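Local coordinates for protein D-xylonate dehydratase (Caulobacter crescentus, PDB 5OYN) that catalyses the dehydration of D-xylonate to 2-dehydro-3-deoxy-D-arabinonate in D-xylose degradation, and also dehydrates D-gluconate, at residues Lys361-Ser364 with Glu365-Gly369; Trp343-Gln347 with Gln348-His352. All blocks are in the same frame, centred on the assembly; numbering follows the deposited sequence.

Contact 1: residues Lys361-Ser364 with Glu365-Gly369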
loop_
_atom_site.group_PDB
_atom_site.type_symbol
_atom_site.label_atom_id
_atom_site.label_comp_id
_atom_site.label_asym_id
_atom_site.label_seq_id
_atom_site.Cartn_x
_atom_site.Cartn_y
_atom_site.Cartn_z
ATOM N N LYS A 361 -16.009 9.847 -29.530
ATOM C CA LYS A 361 -17.283 10.100 -30.166
ATOM C C LYS A 361 -17.639 11.558 -29.925
ATOM O O LYS A 361 -16.857 12.322 -29.357
ATOM C CB LYS A 361 -18.354 9.148 -29.620
ATOM C CG LYS A 361 -17.984 7.671 -29.761
ATOM C CD LYS A 361 -18.398 7.125 -31.135
ATOM C CE LYS A 361 -17.446 6.050 -31.668
ATOM N NZ LYS A 361 -18.084 5.262 -32.770
ATOM N N THR A 362 -18.817 11.958 -30.380
ATOM C CA THR A 362 -19.277 13.322 -30.162
ATOM C C THR A 362 -20.216 13.348 -28.966
ATOM O O THR A 362 -20.792 12.323 -28.589
ATOM C CB THR A 362 -19.976 13.892 -31.407
ATOM O OG1 THR A 362 -21.100 13.076 -31.762
ATOM C CG2 THR A 362 -19.016 13.933 -32.573
ATOM N N MET A 363 -20.347 14.534 -28.360
ATOM C CA MET A 363 -21.246 14.674 -27.219
ATOM C C MET A 363 -22.581 14.000 -27.495
ATOM O O MET A 363 -23.001 13.106 -26.751
ATOM C CB MET A 363 -21.453 16.146 -26.864
ATOM C CG MET A 363 -22.088 16.350 -25.478
ATOM S SD MET A 363 -21.056 15.831 -24.064
ATOM C CE MET A 363 -22.084 14.545 -23.433
ATOM N N SER A 364 -23.234 14.374 -28.600
ATOM C CA SER A 364 -24.510 13.757 -28.955
ATOM C C SER A 364 -24.404 12.238 -29.023
ATOM O O SER A 364 -25.275 11.524 -28.516
ATOM C CB SER A 364 -25.015 14.301 -30.291
ATOM O OG SER A 364 -25.909 13.369 -30.890
ATOM N N GLU A 365 -23.353 11.724 -29.670
ATOM C CA GLU A 365 -23.189 10.279 -29.760
ATOM C C GLU A 365 -23.067 9.660 -28.371
ATOM O O GLU A 365 -23.644 8.597 -28.108
ATOM C CB GLU A 365 -21.972 9.935 -30.626
ATOM C CG GLU A 365 -22.240 9.976 -32.138
ATOM C CD GLU A 365 -20.961 9.895 -32.992
ATOM O OE1 GLU A 365 -19.906 10.444 -32.591
ATOM O OE2 GLU A 365 -21.016 9.288 -34.086
ATOM N N ASN A 366 -22.355 10.339 -27.457
ATOM C CA ASN A 366 -22.210 9.845 -26.084
ATOM C C ASN A 366 -23.554 9.771 -25.380
ATOM O O ASN A 366 -23.790 8.867 -24.568
ATOM C CB ASN A 366 -21.268 10.749 -25.281
ATOM C CG ASN A 366 -19.843 10.655 -25.743
ATOM O OD1 ASN A 366 -19.461 9.670 -26.368
ATOM N ND2 ASN A 366 -19.046 11.689 -25.463
ATOM N N LEU A 367 -24.444 10.716 -25.680
ATOM C CA LEU A 367 -25.661 10.919 -24.906
ATOM C C LEU A 367 -26.814 10.026 -25.334
ATOM O O LEU A 367 -27.841 10.010 -24.649
ATOM C CB LEU A 367 -26.081 12.382 -24.999
ATOM C CG LEU A 367 -25.156 13.258 -24.174
ATOM C CD1 LEU A 367 -25.500 14.715 -24.283
ATOM C CD2 LEU A 367 -25.255 12.807 -22.754
ATOM N N GLN A 368 -26.680 9.288 -26.430
ATOM C CA GLN A 368 -27.764 8.415 -26.859
ATOM C C GLN A 368 -28.033 7.357 -25.800
ATOM O O GLN A 368 -27.119 6.644 -25.370
ATOM C CB GLN A 368 -27.431 7.761 -28.198
ATOM C CG GLN A 368 -27.320 8.773 -29.336
ATOM C CD GLN A 368 -28.489 9.758 -29.355
ATOM O OE1 GLN A 368 -28.295 10.981 -29.224
ATOM N NE2 GLN A 368 -29.713 9.228 -29.497
ATOM N N GLY A 369 -29.287 7.278 -25.360
ATOM C CA GLY A 369 -29.686 6.317 -24.360
ATOM C C GLY A 369 -29.680 6.848 -22.948
ATOM O O GLY A 369 -30.180 6.165 -22.048
#
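Glu-365 OE1 takes two bonds from Thr-362. Thr-362 N donates to Glu-365 OE1 at 2.9 Å, on the anti lone pair. Thr-362 OG1 lies 3.0 Å from the same Glu-365 OE1 and meets it from above the carboxylate plane. In return, Glu-365 N gives Thr-362 OG1 a weak bond of 3.4 Å. The bonds Thr-362 N to Glu-365 OE1 and Glu-365 N to Thr-362 OG1 make a capping box, with Thr-362 as N-cap of the short helix 363-367. The chi1 of 59° sets OG1 between the backbone N and the carbonyl carbon, facing the first turn. A valine here would probably leave Glu-365 N without its cap and cost Glu-365 OE1 its second donor. Asn-366 N donates to Thr-362 O at 2.8 Å, and Leu-367 N to Met-363 O at 3.0 Å, the first bonds of the helix. The Asn-366 amide turns out of the segment, to Thr-357 and Thr-359. Its OD1 also lies beside Lys-361 CB. Lys-361 NZ stays 5.2 Å from Glu-365 OE2, near but not paired. On the buried side, Met-363 CE sits 3.4 Å from Leu-367 CG and also touches both methyls of that leucine. Leu-342 of helix 337-347 packs against both residues.

Contact 2: residues Trp343-Gln347 with Gln348-His352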
loop_
_atom_site.group_PDB
_atom_site.type_symbol
_atom_site.label_atom_id
_atom_site.label_comp_id
_atom_site.label_asym_id
_atom_site.label_seq_id
_atom_site.Cartn_x
_atom_site.Cartn_y
_atom_site.Cartn_z
ATOM N N TRP A 343 -28.546 14.963 -21.559
ATOM C CA TRP A 343 -29.506 14.442 -22.524
ATOM C C TRP A 343 -30.726 15.343 -22.598
ATOM O O TRP A 343 -31.145 15.758 -23.684
ATOM C CB TRP A 343 -29.901 13.026 -22.128
ATOM C CG TRP A 343 -30.867 12.333 -23.046
ATOM C CD1 TRP A 343 -30.563 11.471 -24.065
ATOM C CD2 TRP A 343 -32.298 12.396 -22.988
ATOM N NE1 TRP A 343 -31.718 11.006 -24.653
ATOM C CE2 TRP A 343 -32.796 11.562 -24.011
ATOM C CE3 TRP A 343 -33.206 13.088 -22.183
ATOM C CZ2 TRP A 343 -34.160 11.404 -24.245
ATOM C CZ3 TRP A 343 -34.558 12.930 -22.421
ATOM C CH2 TRP A 343 -35.021 12.092 -23.440
ATOM N N GLU A 344 -31.306 15.642 -21.433
ATOM C CA GLU A 344 -32.401 16.596 -21.315
ATOM C C GLU A 344 -32.108 17.856 -22.121
ATOM O O GLU A 344 -32.913 18.271 -22.960
ATOM C CB GLU A 344 -32.613 16.915 -19.830
ATOM C CG GLU A 344 -34.035 17.162 -19.383
ATOM C CD GLU A 344 -34.984 15.991 -19.614
ATOM O OE1 GLU A 344 -34.600 14.829 -19.386
ATOM O OE2 GLU A 344 -36.141 16.246 -20.023
ATOM N N LEU A 345 -30.930 18.445 -21.915
ATOM C CA LEU A 345 -30.575 19.669 -22.628
ATOM C C LEU A 345 -30.469 19.423 -24.129
ATOM O O LEU A 345 -31.051 20.164 -24.936
ATOM C CB LEU A 345 -29.265 20.235 -22.078
ATOM C CG LEU A 345 -29.400 20.951 -20.734
ATOM C CD1 LEU A 345 -28.051 21.082 -20.060
ATOM C CD2 LEU A 345 -30.080 22.323 -20.888
ATOM N N LEU A 346 -29.733 18.379 -24.520
ATOM C CA LEU A 346 -29.547 18.074 -25.935
ATOM C C LEU A 346 -30.883 17.985 -26.671
ATOM O O LEU A 346 -31.001 18.436 -27.818
ATOM C CB LEU A 346 -28.763 16.769 -26.076
ATOM C CG LEU A 346 -28.535 16.248 -27.484
ATOM C CD1 LEU A 346 -27.292 16.899 -28.045
ATOM C CD2 LEU A 346 -28.406 14.733 -27.488
ATOM N N GLN A 347 -31.907 17.432 -26.012
ATOM C CA GLN A 347 -33.216 17.288 -26.640
ATOM C C GLN A 347 -33.883 18.638 -26.919
ATOM O O GLN A 347 -34.743 18.720 -27.805
ATOM C CB GLN A 347 -34.128 16.430 -25.762
ATOM C CG GLN A 347 -33.687 14.987 -25.566
ATOM C CD GLN A 347 -33.347 14.275 -26.862
ATOM O OE1 GLN A 347 -32.234 14.398 -27.377
ATOM N NE2 GLN A 347 -34.304 13.507 -27.390
ATOM N N GLN A 348 -33.537 19.692 -26.174
ATOM C CA GLN A 348 -34.097 21.021 -26.409
ATOM C C GLN A 348 -33.148 21.926 -27.181
ATOM O O GLN A 348 -33.293 23.151 -27.125
ATOM C CB GLN A 348 -34.474 21.711 -25.098
ATOM C CG GLN A 348 -35.183 20.842 -24.123
ATOM C CD GLN A 348 -36.534 20.456 -24.611
ATOM O OE1 GLN A 348 -37.351 21.318 -24.941
ATOM N NE2 GLN A 348 -36.793 19.156 -24.675
ATOM N N GLY A 349 -32.163 21.355 -27.867
ATOM C CA GLY A 349 -31.272 22.149 -28.690
ATOM C C GLY A 349 -30.395 23.136 -27.951
ATOM O O GLY A 349 -29.796 24.010 -28.592
ATOM N N ARG A 350 -30.283 23.023 -26.622
ATOM C CA ARG A 350 -29.374 23.867 -25.851
ATOM C C ARG A 350 -27.944 23.316 -25.765
ATOM O O ARG A 350 -27.125 23.879 -25.034
ATOM C CB ARG A 350 -29.916 24.086 -24.446
ATOM C CG ARG A 350 -31.403 24.293 -24.397
ATOM C CD ARG A 350 -31.782 25.691 -24.844
ATOM N NE ARG A 350 -30.914 26.743 -24.310
ATOM C CZ ARG A 350 -31.336 27.701 -23.481
ATOM N NH1 ARG A 350 -32.606 27.721 -23.074
ATOM N NH2 ARG A 350 -30.487 28.635 -23.050
ATOM N N LEU A 351 -27.616 22.253 -26.498
ATOM C CA LEU A 351 -26.269 21.693 -26.500
ATOM C C LEU A 351 -25.715 21.650 -27.916
ATOM O O LEU A 351 -26.429 21.286 -28.855
ATOM C CB LEU A 351 -26.244 20.261 -25.938
ATOM C CG LEU A 351 -26.104 20.012 -24.445
ATOM C CD1 LEU A 351 -25.599 18.594 -24.224
ATOM C CD2 LEU A 351 -25.195 21.044 -23.800
ATOM N N HIS A 352 -24.436 21.987 -28.064
ATOM C CA HIS A 352 -23.711 21.669 -29.291
ATOM C C HIS A 352 -23.352 20.187 -29.251
ATOM O O HIS A 352 -22.335 19.792 -28.672
ATOM C CB HIS A 352 -22.468 22.534 -29.434
ATOM C CG HIS A 352 -22.733 23.995 -29.306
ATOM N ND1 HIS A 352 -23.564 24.679 -30.169
ATOM C CD2 HIS A 352 -22.270 24.909 -28.423
ATOM C CE1 HIS A 352 -23.605 25.952 -29.817
ATOM N NE2 HIS A 352 -22.827 26.119 -28.762
#
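Leu-345 O accepts from Gln-348 N at 2.8 Å, and Leu-346 O accepts from Gly-349 N at 3.1 Å. Both donors stand well above the carbonyl planes, as the chain tightens after helix 337-347. Arg-350 N adds a weak bond of 3.4 Å to Leu-345 O. The 349-to-346 bond thus lies inside the 350-to-345 bond. With Gly-349 at a phi of 65°, this fits a Schellman motif, although its outer bond is weak. The left-handed step at the glycine swings the chain off the helix axis.

The side chains follow the turn. Leu-345 CD2 meets Arg-350 CB at 4.0 Å, an apolar contact alongside the outer bond. The guanidinium extends past the turn to a salt bridge with Asp-314. Leu-351 points back at the helix. Its CG rests 4.0 Å from Leu-345 CB, and its CD1 is 4.1 Å from Leu-346 CB. The side chains of Leu-346 and Leu-351 lie roughly perpendicular. With CG of Leu-346 anti to the backbone N (chi1 177°), its CD1 comes up to Leu-351 CB. Gln-348 folds its chain back, and CG lies 3.6 Å from Glu-344 O. Within the helix, Gln-347 CG lies over one face of the Trp-343 ring, toward its rim.

The buried Glu-344 carboxylate faces away from the turn, to a salt bridge with Arg-375 and a hydrogen bond from the backbone N of Tyr-381. Helix 270-282 packs on Leu-345 and Leu-351. The chemistry is therefore divided: backbone bonds take up the carbonyls of Leu-345 and Leu-346, Leu-351 packs back against both leucines, and the charged ends of Glu-344 and Arg-350 find partners elsewhere in the chain.

How the contacts relate
Contact 2 comes first along the chain. It closes the turn that ends helix 337-347. The loop then runs on to contact 1, which closes the first turn of helix 363-367. The two are in series, so they neither nest nor cross. Their centres lie about 11 Å apart. On the way, the loop pairs with the start of the second helix through backbone bonds of Gly-353 to Ser-364 and Val-355 to Met-363. Helix 363-367 packs on both halves of contact 2: Leu-367 CD1 is 3.9 Å from Leu-351 CD1 in the turn, and Ser-364 CB is 4.1 Å from Leu-346 CD1 on the helix. A C-terminal turn and an N-terminal cap thus bracket one loop, away from the cluster and magnesium sites.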